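Local coordinates for protein alpha-glucosidase (Bacteroides thetaiotaomicron, PDB 5XFM) that hydrolyses beta-L-arabinopyranosides and alpha-galactosides as a bifunctional, calcium-binding glycoside hydrolase of family 97, at residues 75-80 against 93-98; 26-31 against 120-125; 390-395 against 426-431; 383-388 against 417-422. The protein carries 1 engineered substitution. One frame throughout, in Å; residues are numbered along the deposited sequence.

In the fold
Starting from the N terminus, residues 26-31 open interaction 2, which closes only at residues 120-125, where two antiparallel sheets of the N-terminal region face each other. Interaction 1, the hairpin pairing of 75-80 with 93-98, opens and closes within that long excursion; its strands belong to the same sheet as strand 121-128, and the centres of the two contacts lie about 13 Å apart. Much later come the two barrel contacts, which cross: 383-388 opens interaction 4, 390-395 opens interaction 3, then 417-422 and 426-431 close them in that order. Both use helix 382-395, binding it to helix 410-425 and to the turn into strand 429-432. Centres of interactions 2 and 3 are about 42 Å apart.

Interaction 1 of 4, residues 75-80 against 93-98; sequences VDKIDT and HYRANE
His93 reaches diagonally across the strand pair to Asp79, whose registered partner is Arg95 instead, and gives it a His-carboxylate hydrogen bond, NE2 to OD1 at 2.7 Å. Asp79 OD1 lies near the imidazole plane, but the donor approaches that oxygen from its syn side, 28° out of the carboxylate plane. The two flat groups are turned 39° apart. Asp79 CG stands anti to its own backbone N (chi1 -169°), which swings the carboxylate along the strand to the histidine. The backbones form an antiparallel beta hairpin of strands 69-83 and 91-104, with paired backbone bonds at Asp76-Glu98, Ile78-Ala96 and Thr80-Tyr94; Ile78 N to Ala96 O measures 2.9 Å. On the face carrying Lys77, Asp79, Arg95 and Asn97, the Arg95 chain, bent at chi2, runs forward along its own strand, so that Arg95 NH1 donates to Asn97 OD1 at 3.0 Å from above the amide plane, while Arg95 NH2 lies 3.6 Å from Lys77 CD. With an alanine in place of Arg95, Asn97 OD1 would probably lose this donor and the aliphatic stem of Lys77 part of its packing. On the other face, Ile78 CG2 touches Tyr94 CE2 at 3.8 Å, and Ile78 CD1 approaches Glu98 OE1 at 4.0 Å, an oxygen held by a salt bridge to Arg116.

Interaction 2 of 4, residues 26-31 against 120-125; sequences LQLAVF and NDVAFR
Two antiparallel sheets of the N-terminal region pack face to face here, strand 26-31 contributing from one and strand 121-128 from the other. The segment axes approach to 8.6 Å and run at 32° to each other, a separation that leaves room for interleaved side chains and excludes backbone pairing. Val122 is the pivot, its two methyls shared between two leucines: CG1 meets Leu28 CD1 at 3.6 Å and CG2 meets Leu26 CD2 at 3.8 Å. With CG1 anti to the backbone N of Val122 (chi1 174°) and CG2 beside that N, each methyl is aimed at a different leucine. Leu26 uses both branches, CD2 on Val122 and CD1 mainly on the peptide link at the start of the second strand, 3.5 Å from Asn120 C and 3.4 Å from Asp121 N, in a purely van der Waals approach. Asp121 starts out in the other direction, and its OD2 accepts bonds from Thr264 and Thr275. Val117 packs against both Leu26 and Val122, and Phe115 against Leu28, extending the apolar layer. Such interleaved aliphatic packing between facing sheets is characteristic of a beta-sandwich, consistent with the assignment of this region to the galactose mutarotase clan.

Interaction 3 of 4, residues 390-395 against 426-431; sequences KWLQSL and HGLMVI
Leu392 and Leu428 make the tight part of this contact: Leu392 CD2 and Leu428 CD1 are 3.5 Å apart, closer than carbons usually pack, and the two buried side chains cross at about a right angle. Toward solvent the fit is looser. There Gln393 lies extended across His426, its amide turned 74° from the imidazole, with OE1 at the ring edge 3.6 Å from CD2; its stem passes over the backbone, Gln393 CG being 3.6 Å from His426 O. The imidazole also comes near the helix backbone, His426 CD2 lying 3.7 Å from Lys390 N. With CG anti to its carbonyl carbon (chi1 -60°), His426 turns its ring back toward its own helix, where ND1 is hydrogen-bonded to Asp422 O; that bond, more than anything from Gln393, would fix the ring's rotation. Gly427, at positive phi, is the C-prime residue of a Schellman motif: Leu428 N reaches back to Ala423 O, and Gly427 N to Asp424 O. This turn carries the chain from helix 410-425 into strand 429-432 of the parallel barrel sheet. Leu392 of helix 382-395 also packs on Ile400 and Tyr362 of the two strands next along, 399-403 and 357-363, while Leu428 leans on Ala423.

Interaction 4 of 4, residues 383-388 against 417-422; sequences IIRKRE and EDILSD
Arg385 meets Asp422 side-on, the two side chains crossing at about a right angle and their guanidinium and carboxylate planes 31° apart. Both donors converge on one oxygen: Arg385 NE is 2.8 Å and NH2 2.9 Å from Asp422 OD2. The oxygen lies almost in the guanidinium plane; NE meets the anti lone pair of Asp422 OD2, whereas NH2 arrives nearly along the C-O bond. A bend at chi3 (57°) in the otherwise extended Arg385 chain turns this edge toward the aspartate. One face of the guanidinium is laid over the turn of the second helix at Asp418 O and Ile419 CA. Close by, Arg385 CD touches Ile419 CG1 at 3.9 Å, and NH2 comes within 3.7 Å of Asp418 CB. The remaining nitrogen, NH1, donates to Met379 O, so bonds on two sides hold the flat group in place. Lys386 crosses the carboxylate obliquely with its stem, CG 3.7 Å from Asp422 CG, but its NZ stays 5.5 Å from Asp422 OD1. A leucine in place of Arg385 would probably leave Asp422 OD2 without either donor and Met379 O without this one. Helices 382-395 and 410-425 lie side by side on the barrel exterior, their segment axes 10.6 Å apart and crossing at -32°; strand 399-403 separates them in sequence, and Leu420 of the latter helix packs inward on Val430 and Phe432 of strand 429-432.

Interaction 1 of 4, residues 75-80 against 93-98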
loop_
_atom_site.group_PDB
_atom_site.type_symbol
_atom_site.label_atom_id
_atom_site.label_comp_id
_atom_site.label_asym_id
_atom_site.label_seq_id
_atom_site.Cartn_x
_atom_site.Cartn_y
_atom_site.Cartn_z
ATOM N N VAL A 75 -17.031 26.165 8.297
ATOM C CA VAL A 75 -17.490 24.885 7.773
ATOM C C VAL A 75 -17.779 24.948 6.269
ATOM O O VAL A 75 -18.228 25.972 5.759
ATOM C CB VAL A 75 -18.754 24.406 8.527
ATOM C CG1 VAL A 75 -19.893 25.409 8.357
ATOM C CG2 VAL A 75 -19.173 23.010 8.063
ATOM N N ASP A 76 -17.460 23.879 5.548
ATOM C CA ASP A 76 -17.797 23.831 4.134
ATOM C C ASP A 76 -18.209 22.438 3.691
ATOM O O ASP A 76 -17.944 21.457 4.372
ATOM C CB ASP A 76 -16.613 24.313 3.291
ATOM C CG ASP A 76 -17.024 24.737 1.892
ATOM O OD1 ASP A 76 -18.237 24.695 1.588
ATOM O OD2 ASP A 76 -16.136 25.108 1.094
ATOM N N LYS A 77 -18.885 22.366 2.553
ATOM C CA LYS A 77 -19.334 21.095 2.012
ATOM C C LYS A 77 -18.502 20.789 0.777
ATOM O O LYS A 77 -18.397 21.610 -0.130
ATOM C CB LYS A 77 -20.828 21.142 1.685
ATOM C CG LYS A 77 -21.732 20.924 2.892
ATOM C CD LYS A 77 -23.173 20.677 2.475
ATOM C CE LYS A 77 -23.771 21.945 1.864
ATOM N NZ LYS A 77 -24.945 21.686 0.984
ATOM N N ILE A 78 -17.915 19.603 0.738
ATOM C CA ILE A 78 -17.192 19.170 -0.442
ATOM C C ILE A 78 -17.979 18.102 -1.182
ATOM O O ILE A 78 -18.429 17.114 -0.588
ATOM C CB ILE A 78 -15.796 18.652 -0.075
ATOM C CG1 ILE A 78 -15.023 19.737 0.680
ATOM C CG2 ILE A 78 -15.051 18.215 -1.323
ATOM C CD1 ILE A 78 -13.703 19.285 1.220
ATOM N N ASP A 79 -18.157 18.320 -2.480
ATOM C CA ASP A 79 -18.899 17.399 -3.325
ATOM C C ASP A 79 -18.312 17.433 -4.728
ATOM O O ASP A 79 -18.650 18.301 -5.531
ATOM C CB ASP A 79 -20.383 17.761 -3.345
ATOM C CG ASP A 79 -21.241 16.686 -3.981
ATOM O OD1 ASP A 79 -20.766 15.995 -4.907
ATOM O OD2 ASP A 79 -22.399 16.525 -3.545
ATOM N N THR A 80 -17.443 16.472 -5.021
ATOM C CA THR A 80 -16.722 16.467 -6.285
ATOM C C THR A 80 -16.630 15.056 -6.846
ATOM O O THR A 80 -16.882 14.088 -6.144
ATOM C CB THR A 80 -15.297 17.040 -6.130
ATOM O OG1 THR A 80 -14.668 16.459 -4.984
ATOM C CG2 THR A 80 -15.337 18.548 -5.956
ATOM N N HIS A 93 -17.029 9.506 -6.292
ATOM C CA HIS A 93 -17.878 10.623 -5.904
ATOM C C HIS A 93 -17.579 10.979 -4.449
ATOM O O HIS A 93 -18.108 10.363 -3.526
ATOM C CB HIS A 93 -19.359 10.283 -6.079
ATOM C CG HIS A 93 -20.282 11.419 -5.755
ATOM N ND1 HIS A 93 -21.613 11.234 -5.442
ATOM C CD2 HIS A 93 -20.071 12.757 -5.715
ATOM C CE1 HIS A 93 -22.177 12.406 -5.211
ATOM N NE2 HIS A 93 -21.263 13.347 -5.372
ATOM N N TYR A 94 -16.711 11.963 -4.258
ATOM C CA TYR A 94 -16.265 12.367 -2.936
ATOM C C TYR A 94 -17.196 13.426 -2.315
ATOM O O TYR A 94 -17.376 14.526 -2.846
ATOM C CB TYR A 94 -14.827 12.885 -3.026
ATOM C CG TYR A 94 -14.252 13.360 -1.720
ATOM C CD1 TYR A 94 -14.312 12.567 -0.576
ATOM C CD2 TYR A 94 -13.624 14.595 -1.634
ATOM C CE1 TYR A 94 -13.777 13.009 0.625
ATOM C CE2 TYR A 94 -13.085 15.044 -0.441
ATOM C CZ TYR A 94 -13.166 14.250 0.683
ATOM O OH TYR A 94 -12.631 14.704 1.864
ATOM N N ARG A 95 -17.763 13.066 -1.170
ATOM C CA ARG A 95 -18.726 13.881 -0.439
ATOM C C ARG A 95 -18.309 13.927 1.021
ATOM O O ARG A 95 -18.288 12.899 1.696
ATOM C CB ARG A 95 -20.135 13.299 -0.593
ATOM C CG ARG A 95 -21.243 13.962 0.210
ATOM C CD ARG A 95 -21.404 15.456 -0.037
ATOM N NE ARG A 95 -22.459 16.013 0.814
ATOM C CZ ARG A 95 -22.253 16.606 1.987
ATOM N NH1 ARG A 95 -21.022 16.754 2.450
ATOM N NH2 ARG A 95 -23.278 17.062 2.695
ATOM N N ALA A 96 -17.969 15.117 1.507
ATOM C CA ALA A 96 -17.488 15.248 2.878
ATOM C C ALA A 96 -17.828 16.604 3.481
ATOM O O ALA A 96 -18.124 17.560 2.762
ATOM C CB ALA A 96 -15.992 15.024 2.931
ATOM N N ASN A 97 -17.787 16.686 4.805
ATOM C CA ASN A 97 -17.922 17.971 5.477
ATOM C C ASN A 97 -16.593 18.416 6.062
ATOM O O ASN A 97 -15.886 17.631 6.686
ATOM C CB ASN A 97 -19.001 17.916 6.561
ATOM C CG ASN A 97 -20.399 17.801 5.983
ATOM O OD1 ASN A 97 -20.697 18.374 4.937
ATOM N ND2 ASN A 97 -21.263 17.054 6.660
ATOM N N GLU A 98 -16.261 19.680 5.841
ATOM C CA GLU A 98 -14.971 20.230 6.230
ATOM C C GLU A 98 -15.076 21.235 7.370
ATOM O O GLU A 98 -15.804 22.226 7.282
ATOM C CB GLU A 98 -14.299 20.895 5.033
ATOM C CG GLU A 98 -12.895 21.379 5.318
ATOM C CD GLU A 98 -12.330 22.209 4.180
ATOM O OE1 GLU A 98 -11.436 21.706 3.470
ATOM O OE2 GLU A 98 -12.794 23.355 3.989
#

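Interaction 2 of 4, residues 26-31 against 120-125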
loop_
_atom_site.group_PDB
_atom_site.type_symbol
_atom_site.label_atom_id
_atom_site.label_comp_id
_atom_site.label_asym_id
_atom_site.label_seq_id
_atom_site.Cartn_x
_atom_site.Cartn_y
_atom_site.Cartn_z
ATOM N N LEU A 26 -20.706 9.048 11.386
ATOM C CA LEU A 26 -19.379 9.351 11.877
ATOM C C LEU A 26 -19.383 10.766 12.444
ATOM O O LEU A 26 -19.789 11.711 11.764
ATOM C CB LEU A 26 -18.353 9.194 10.750
ATOM C CG LEU A 26 -16.858 8.997 11.029
ATOM C CD1 LEU A 26 -16.103 8.991 9.707
ATOM C CD2 LEU A 26 -16.265 10.023 11.983
ATOM N N GLN A 27 -18.958 10.913 13.695
ATOM C CA GLN A 27 -18.894 12.232 14.316
ATOM C C GLN A 27 -17.533 12.484 14.959
ATOM O O GLN A 27 -16.968 11.611 15.609
ATOM C CB GLN A 27 -20.020 12.403 15.344
ATOM C CG GLN A 27 -21.412 12.289 14.728
ATOM C CD GLN A 27 -22.529 12.619 15.699
ATOM O OE1 GLN A 27 -22.302 13.233 16.744
ATOM N NE2 GLN A 27 -23.752 12.233 15.345
ATOM N N LEU A 28 -17.004 13.683 14.742
ATOM C CA LEU A 28 -15.723 14.085 15.306
ATOM C C LEU A 28 -15.922 15.331 16.162
ATOM O O LEU A 28 -16.518 16.309 15.712
ATOM C CB LEU A 28 -14.704 14.352 14.188
ATOM C CG LEU A 28 -13.286 14.757 14.609
ATOM C CD1 LEU A 28 -12.279 14.145 13.667
ATOM C CD2 LEU A 28 -13.099 16.265 14.654
ATOM N N ALA A 29 -15.411 15.304 17.387
ATOM C CA ALA A 29 -15.576 16.433 18.295
ATOM C C ALA A 29 -14.232 17.043 18.662
ATOM O O ALA A 29 -13.248 16.329 18.839
ATOM C CB ALA A 29 -16.320 16.003 19.539
ATOM N N VAL A 30 -14.202 18.364 18.799
ATOM C CA VAL A 30 -12.954 19.061 19.072
ATOM C C VAL A 30 -12.948 19.730 20.442
ATOM O O VAL A 30 -13.898 20.416 20.820
ATOM C CB VAL A 30 -12.666 20.126 17.979
ATOM C CG1 VAL A 30 -11.341 20.818 18.231
ATOM C CG2 VAL A 30 -12.660 19.483 16.605
ATOM N N PHE A 31 -11.865 19.508 21.180
ATOM C CA PHE A 31 -11.700 20.037 22.524
ATOM C C PHE A 31 -10.424 20.860 22.607
ATOM O O PHE A 31 -9.329 20.307 22.717
ATOM C CB PHE A 31 -11.639 18.910 23.564
ATOM C CG PHE A 31 -12.790 17.941 23.505
ATOM C CD1 PHE A 31 -12.788 16.885 22.607
ATOM C CD2 PHE A 31 -13.856 18.063 24.388
ATOM C CE1 PHE A 31 -13.845 15.984 22.571
ATOM C CE2 PHE A 31 -14.914 17.166 24.360
ATOM C CZ PHE A 31 -14.909 16.126 23.450
ATOM N N ASN A 120 -17.257 7.465 6.139
ATOM C CA ASN A 120 -16.478 6.545 6.963
ATOM C C ASN A 120 -15.008 6.916 7.081
ATOM O O ASN A 120 -14.189 6.076 7.442
ATOM C CB ASN A 120 -16.587 5.124 6.417
ATOM C CG ASN A 120 -17.961 4.525 6.626
ATOM O OD1 ASN A 120 -18.300 4.101 7.733
ATOM N ND2 ASN A 120 -18.757 4.476 5.565
ATOM N N ASP A 121 -14.663 8.156 6.752
ATOM C CA ASP A 121 -13.269 8.573 6.843
ATOM C C ASP A 121 -13.091 9.987 7.378
ATOM O O ASP A 121 -13.870 10.895 7.083
ATOM C CB ASP A 121 -12.588 8.468 5.475
ATOM C CG ASP A 121 -12.706 7.086 4.873
ATOM O OD1 ASP A 121 -13.729 6.817 4.208
ATOM O OD2 ASP A 121 -11.781 6.270 5.068
ATOM N N VAL A 122 -12.045 10.154 8.171
ATOM C CA VAL A 122 -11.603 11.455 8.632
ATOM C C VAL A 122 -10.202 11.719 8.094
ATOM O O VAL A 122 -9.322 10.886 8.238
ATOM C CB VAL A 122 -11.582 11.537 10.162
ATOM C CG1 VAL A 122 -10.986 12.862 10.610
ATOM C CG2 VAL A 122 -12.986 11.344 10.730
ATOM N N ALA A 123 -9.997 12.850 7.436
ATOM C CA ALA A 123 -8.646 13.240 7.046
ATOM C C ALA A 123 -8.354 14.590 7.661
ATOM O O ALA A 123 -9.136 15.507 7.502
ATOM C CB ALA A 123 -8.503 13.297 5.538
ATOM N N PHE A 124 -7.261 14.736 8.394
ATOM C CA PHE A 124 -7.031 16.047 8.981
ATOM C C PHE A 124 -5.586 16.476 8.900
ATOM O O PHE A 124 -4.686 15.647 8.874
ATOM C CB PHE A 124 -7.533 16.102 10.436
ATOM C CG PHE A 124 -6.672 15.372 11.427
ATOM C CD1 PHE A 124 -6.889 14.031 11.695
ATOM C CD2 PHE A 124 -5.683 16.040 12.135
ATOM C CE1 PHE A 124 -6.119 13.366 12.617
ATOM C CE2 PHE A 124 -4.904 15.373 13.058
ATOM C CZ PHE A 124 -5.124 14.033 13.297
ATOM N N ARG A 125 -5.371 17.782 8.810
ATOM C CA ARG A 125 -4.006 18.283 8.712
ATOM C C ARG A 125 -3.865 19.638 9.376
ATOM O O ARG A 125 -4.857 20.295 9.694
ATOM C CB ARG A 125 -3.556 18.368 7.250
ATOM C CG ARG A 125 -4.257 19.440 6.434
ATOM C CD ARG A 125 -3.496 19.736 5.147
ATOM N NE ARG A 125 -4.265 20.613 4.271
ATOM C CZ ARG A 125 -3.962 20.869 3.002
ATOM N NH1 ARG A 125 -2.901 20.307 2.432
ATOM N NH2 ARG A 125 -4.734 21.683 2.297
#

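Interaction 3 of 4, residues 390-395 against 426-431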
loop_
_atom_site.group_PDB
_atom_site.type_symbol
_atom_site.label_atom_id
_atom_site.label_comp_id
_atom_site.label_asym_id
_atom_site.label_seq_id
_atom_site.Cartn_x
_atom_site.Cartn_y
_atom_site.Cartn_z
ATOM N N LYS A 390 17.674 9.022 -20.308
ATOM C CA LYS A 390 17.800 9.322 -21.729
ATOM C C LYS A 390 18.164 8.055 -22.493
ATOM O O LYS A 390 17.572 7.756 -23.541
ATOM C CB LYS A 390 18.858 10.405 -21.966
ATOM C CG LYS A 390 19.004 10.810 -23.420
ATOM C CD LYS A 390 18.620 12.269 -23.623
ATOM C CE LYS A 390 19.109 12.799 -24.972
ATOM N NZ LYS A 390 20.577 12.635 -25.170
ATOM N N TRP A 391 19.161 7.329 -21.983
ATOM C CA TRP A 391 19.518 6.042 -22.592
ATOM C C TRP A 391 18.314 5.082 -22.612
ATOM O O TRP A 391 17.986 4.504 -23.659
ATOM C CB TRP A 391 20.701 5.400 -21.860
ATOM C CG TRP A 391 21.063 4.026 -22.353
ATOM C CD1 TRP A 391 21.712 3.718 -23.518
ATOM C CD2 TRP A 391 20.823 2.776 -21.687
ATOM N NE1 TRP A 391 21.878 2.354 -23.622
ATOM C CE2 TRP A 391 21.344 1.754 -22.511
ATOM C CE3 TRP A 391 20.219 2.421 -20.479
ATOM C CZ2 TRP A 391 21.272 0.405 -22.164
ATOM C CZ3 TRP A 391 20.145 1.080 -20.132
ATOM C CH2 TRP A 391 20.670 0.089 -20.973
ATOM N N LEU A 392 17.653 4.931 -21.463
ATOM C CA LEU A 392 16.487 4.052 -21.346
ATOM C C LEU A 392 15.437 4.385 -22.387
ATOM O O LEU A 392 14.963 3.497 -23.100
ATOM C CB LEU A 392 15.843 4.139 -19.950
ATOM C CG LEU A 392 16.362 3.359 -18.729
ATOM C CD1 LEU A 392 17.832 3.467 -18.555
ATOM C CD2 LEU A 392 15.693 3.821 -17.456
ATOM N N GLN A 393 15.106 5.671 -22.489
ATOM C CA GLN A 393 14.072 6.126 -23.402
ATOM C C GLN A 393 14.460 5.930 -24.857
ATOM O O GLN A 393 13.635 5.533 -25.684
ATOM C CB GLN A 393 13.775 7.602 -23.162
ATOM C CG GLN A 393 12.577 8.114 -23.924
ATOM C CD GLN A 393 12.348 9.584 -23.683
ATOM O OE1 GLN A 393 13.281 10.320 -23.364
ATOM N NE2 GLN A 393 11.102 10.018 -23.811
ATOM N N SER A 394 15.719 6.210 -25.168
ATOM C CA SER A 394 16.236 5.974 -26.510
ATOM C C SER A 394 16.132 4.487 -26.877
ATOM O O SER A 394 15.902 4.142 -28.038
ATOM C CB SER A 394 17.683 6.465 -26.620
ATOM O OG SER A 394 18.584 5.539 -26.038
ATOM N N LEU A 395 16.292 3.606 -25.892
ATOM C CA LEU A 395 16.098 2.182 -26.147
ATOM C C LEU A 395 14.625 1.800 -26.226
ATOM O O LEU A 395 14.263 0.819 -26.869
ATOM C CB LEU A 395 16.780 1.338 -25.067
ATOM C CG LEU A 395 18.296 1.186 -25.159
ATOM C CD1 LEU A 395 18.722 -0.097 -24.467
ATOM C CD2 LEU A 395 18.740 1.188 -26.613
ATOM N N HIS A 426 11.033 11.168 -18.993
ATOM C CA HIS A 426 11.525 10.230 -20.002
ATOM C C HIS A 426 10.570 9.076 -20.284
ATOM O O HIS A 426 10.993 8.017 -20.739
ATOM C CB HIS A 426 12.883 9.692 -19.575
ATOM C CG HIS A 426 13.911 10.764 -19.411
ATOM N ND1 HIS A 426 14.096 11.441 -18.224
ATOM C CD2 HIS A 426 14.791 11.296 -20.290
ATOM C CE1 HIS A 426 15.057 12.333 -18.375
ATOM N NE2 HIS A 426 15.496 12.264 -19.620
ATOM N N GLY A 427 9.285 9.302 -20.023
ATOM C CA GLY A 427 8.239 8.336 -20.315
ATOM C C GLY A 427 8.388 6.999 -19.619
ATOM O O GLY A 427 8.013 5.958 -20.166
ATOM N N LEU A 428 8.903 7.015 -18.397
ATOM C CA LEU A 428 9.124 5.764 -17.676
ATOM C C LEU A 428 8.168 5.577 -16.506
ATOM O O LEU A 428 7.958 6.492 -15.708
ATOM C CB LEU A 428 10.559 5.696 -17.168
ATOM C CG LEU A 428 11.639 5.598 -18.242
ATOM C CD1 LEU A 428 12.978 6.003 -17.669
ATOM C CD2 LEU A 428 11.686 4.187 -18.793
ATOM N N MET A 429 7.581 4.389 -16.419
ATOM C CA MET A 429 6.860 3.996 -15.219
ATOM C C MET A 429 7.853 3.598 -14.130
ATOM O O MET A 429 8.974 3.169 -14.422
ATOM C CB MET A 429 5.892 2.848 -15.512
ATOM C CG MET A 429 4.807 3.199 -16.482
ATOM S SD MET A 429 3.734 1.809 -16.891
ATOM C CE MET A 429 4.727 1.031 -18.172
ATOM N N VAL A 430 7.434 3.729 -12.874
ATOM C CA VAL A 430 8.309 3.433 -11.745
ATOM C C VAL A 430 7.685 2.514 -10.695
ATOM O O VAL A 430 6.619 2.803 -10.168
ATOM C CB VAL A 430 8.759 4.728 -11.045
ATOM C CG1 VAL A 430 9.523 4.407 -9.774
ATOM C CG2 VAL A 430 9.608 5.557 -11.981
ATOM N N ILE A 431 8.359 1.399 -10.422
ATOM C CA ILE A 431 8.054 0.553 -9.270
ATOM C C ILE A 431 9.083 0.807 -8.177
ATOM O O ILE A 431 10.275 0.897 -8.473
ATOM C CB ILE A 431 8.076 -0.950 -9.622
ATOM C CG1 ILE A 431 7.011 -1.297 -10.658
ATOM C CG2 ILE A 431 7.883 -1.799 -8.374
ATOM C CD1 ILE A 431 7.098 -2.726 -11.141
#

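Interaction 4 of 4, residues 383-388 against 417-422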
loop_
_atom_site.group_PDB
_atom_site.type_symbol
_atom_site.label_atom_id
_atom_site.label_comp_id
_atom_site.label_asym_id
_atom_site.label_seq_id
_atom_site.Cartn_x
_atom_site.Cartn_y
_atom_site.Cartn_z
ATOM N N ILE A 383 22.096 14.394 -12.449
ATOM C CA ILE A 383 22.803 14.398 -13.727
ATOM C C ILE A 383 22.926 12.992 -14.314
ATOM O O ILE A 383 22.520 12.734 -15.458
ATOM C CB ILE A 383 24.208 15.005 -13.580
ATOM C CG1 ILE A 383 24.104 16.498 -13.259
ATOM C CG2 ILE A 383 25.027 14.778 -14.849
ATOM C CD1 ILE A 383 25.393 17.107 -12.718
ATOM N N ILE A 384 23.481 12.085 -13.514
ATOM C CA ILE A 384 23.691 10.704 -13.928
ATOM C C ILE A 384 22.362 10.007 -14.190
ATOM O O ILE A 384 22.236 9.229 -15.140
ATOM C CB ILE A 384 24.493 9.932 -12.863
ATOM C CG1 ILE A 384 25.901 10.516 -12.753
ATOM C CG2 ILE A 384 24.562 8.447 -13.184
ATOM C CD1 ILE A 384 26.690 9.958 -11.603
ATOM N N ARG A 385 21.364 10.324 -13.370
ATOM C CA ARG A 385 20.039 9.726 -13.488
ATOM C C ARG A 385 19.367 10.111 -14.799
ATOM O O ARG A 385 18.805 9.264 -15.494
ATOM C CB ARG A 385 19.151 10.136 -12.302
ATOM C CG ARG A 385 17.745 9.545 -12.349
ATOM C CD ARG A 385 16.931 9.921 -11.117
ATOM N NE ARG A 385 16.834 11.368 -10.938
ATOM C CZ ARG A 385 17.189 11.999 -9.823
ATOM N NH1 ARG A 385 17.660 11.308 -8.794
ATOM N NH2 ARG A 385 17.076 13.315 -9.737
ATOM N N LYS A 386 19.416 11.394 -15.132
ATOM C CA LYS A 386 18.824 11.844 -16.381
ATOM C C LYS A 386 19.597 11.299 -17.589
ATOM O O LYS A 386 18.995 10.927 -18.595
ATOM C CB LYS A 386 18.742 13.372 -16.413
ATOM C CG LYS A 386 17.678 13.923 -15.481
ATOM C CD LYS A 386 17.629 15.441 -15.476
ATOM C CE LYS A 386 18.875 16.042 -14.870
ATOM N NZ LYS A 386 18.898 17.525 -14.998
ATOM N N ARG A 387 20.919 11.205 -17.474
ATOM C CA ARG A 387 21.714 10.548 -18.521
ATOM C C ARG A 387 21.219 9.107 -18.758
ATOM O O ARG A 387 20.941 8.675 -19.899
ATOM C CB ARG A 387 23.192 10.560 -18.130
ATOM C CG ARG A 387 24.132 9.895 -19.126
ATOM C CD ARG A 387 25.583 10.110 -18.709
ATOM N NE ARG A 387 25.908 11.534 -18.697
ATOM C CZ ARG A 387 26.430 12.178 -17.659
ATOM N NH1 ARG A 387 26.699 11.523 -16.539
ATOM N NH2 ARG A 387 26.677 13.483 -17.734
ATOM N N GLU A 388 21.070 8.390 -17.650
ATOM C CA GLU A 388 20.590 7.021 -17.669
ATOM C C GLU A 388 19.232 6.918 -18.334
ATOM O O GLU A 388 19.043 6.108 -19.235
ATOM C CB GLU A 388 20.519 6.469 -16.246
ATOM C CG GLU A 388 20.297 4.971 -16.167
ATOM C CD GLU A 388 21.524 4.171 -16.554
ATOM O OE1 GLU A 388 22.643 4.729 -16.518
ATOM O OE2 GLU A 388 21.367 2.981 -16.889
ATOM N N GLU A 417 10.558 11.453 -5.039
ATOM C CA GLU A 417 9.842 12.370 -5.908
ATOM C C GLU A 417 10.660 12.761 -7.138
ATOM O O GLU A 417 10.164 12.674 -8.257
ATOM C CB GLU A 417 9.421 13.612 -5.124
ATOM C CG GLU A 417 8.651 14.626 -5.928
ATOM C CD GLU A 417 8.203 15.799 -5.074
ATOM O OE1 GLU A 417 7.164 15.672 -4.386
ATOM O OE2 GLU A 417 8.899 16.836 -5.070
ATOM N N ASP A 418 11.911 13.170 -6.935
ATOM C CA ASP A 418 12.769 13.553 -8.060
ATOM C C ASP A 418 12.962 12.400 -9.065
ATOM O O ASP A 418 12.985 12.624 -10.287
ATOM C CB ASP A 418 14.128 14.053 -7.556
ATOM C CG ASP A 418 14.011 15.321 -6.720
ATOM O OD1 ASP A 418 12.926 15.940 -6.723
ATOM O OD2 ASP A 418 15.006 15.720 -6.083
ATOM N N ILE A 419 13.087 11.178 -8.554
ATOM C CA ILE A 419 13.207 10.019 -9.431
ATOM C C ILE A 419 11.936 9.876 -10.263
ATOM O O ILE A 419 11.999 9.704 -11.489
ATOM C CB ILE A 419 13.458 8.714 -8.648
ATOM C CG1 ILE A 419 14.875 8.691 -8.082
ATOM C CG2 ILE A 419 13.248 7.506 -9.539
ATOM C CD1 ILE A 419 15.117 7.543 -7.105
ATOM N N LEU A 420 10.785 9.976 -9.603
ATOM C CA LEU A 420 9.508 9.907 -10.319
ATOM C C LEU A 420 9.356 10.982 -11.403
ATOM O O LEU A 420 8.807 10.721 -12.486
ATOM C CB LEU A 420 8.339 10.008 -9.333
ATOM C CG LEU A 420 7.924 8.681 -8.701
ATOM C CD1 LEU A 420 7.062 8.880 -7.461
ATOM C CD2 LEU A 420 7.160 7.893 -9.753
ATOM N N SER A 421 9.828 12.186 -11.101
ATOM C CA SER A 421 9.660 13.330 -11.986
ATOM C C SER A 421 10.563 13.211 -13.237
ATOM O O SER A 421 10.112 13.428 -14.373
ATOM C CB SER A 421 9.941 14.621 -11.211
ATOM O OG SER A 421 9.619 15.765 -11.968
ATOM N N ASP A 422 11.837 12.879 -13.029
ATOM C CA ASP A 422 12.748 12.645 -14.161
ATOM C C ASP A 422 12.245 11.466 -15.018
ATOM O O ASP A 422 12.281 11.495 -16.264
ATOM C CB ASP A 422 14.172 12.386 -13.664
ATOM C CG ASP A 422 14.846 13.643 -13.117
ATOM O OD1 ASP A 422 14.405 14.768 -13.453
ATOM O OD2 ASP A 422 15.822 13.506 -12.352
#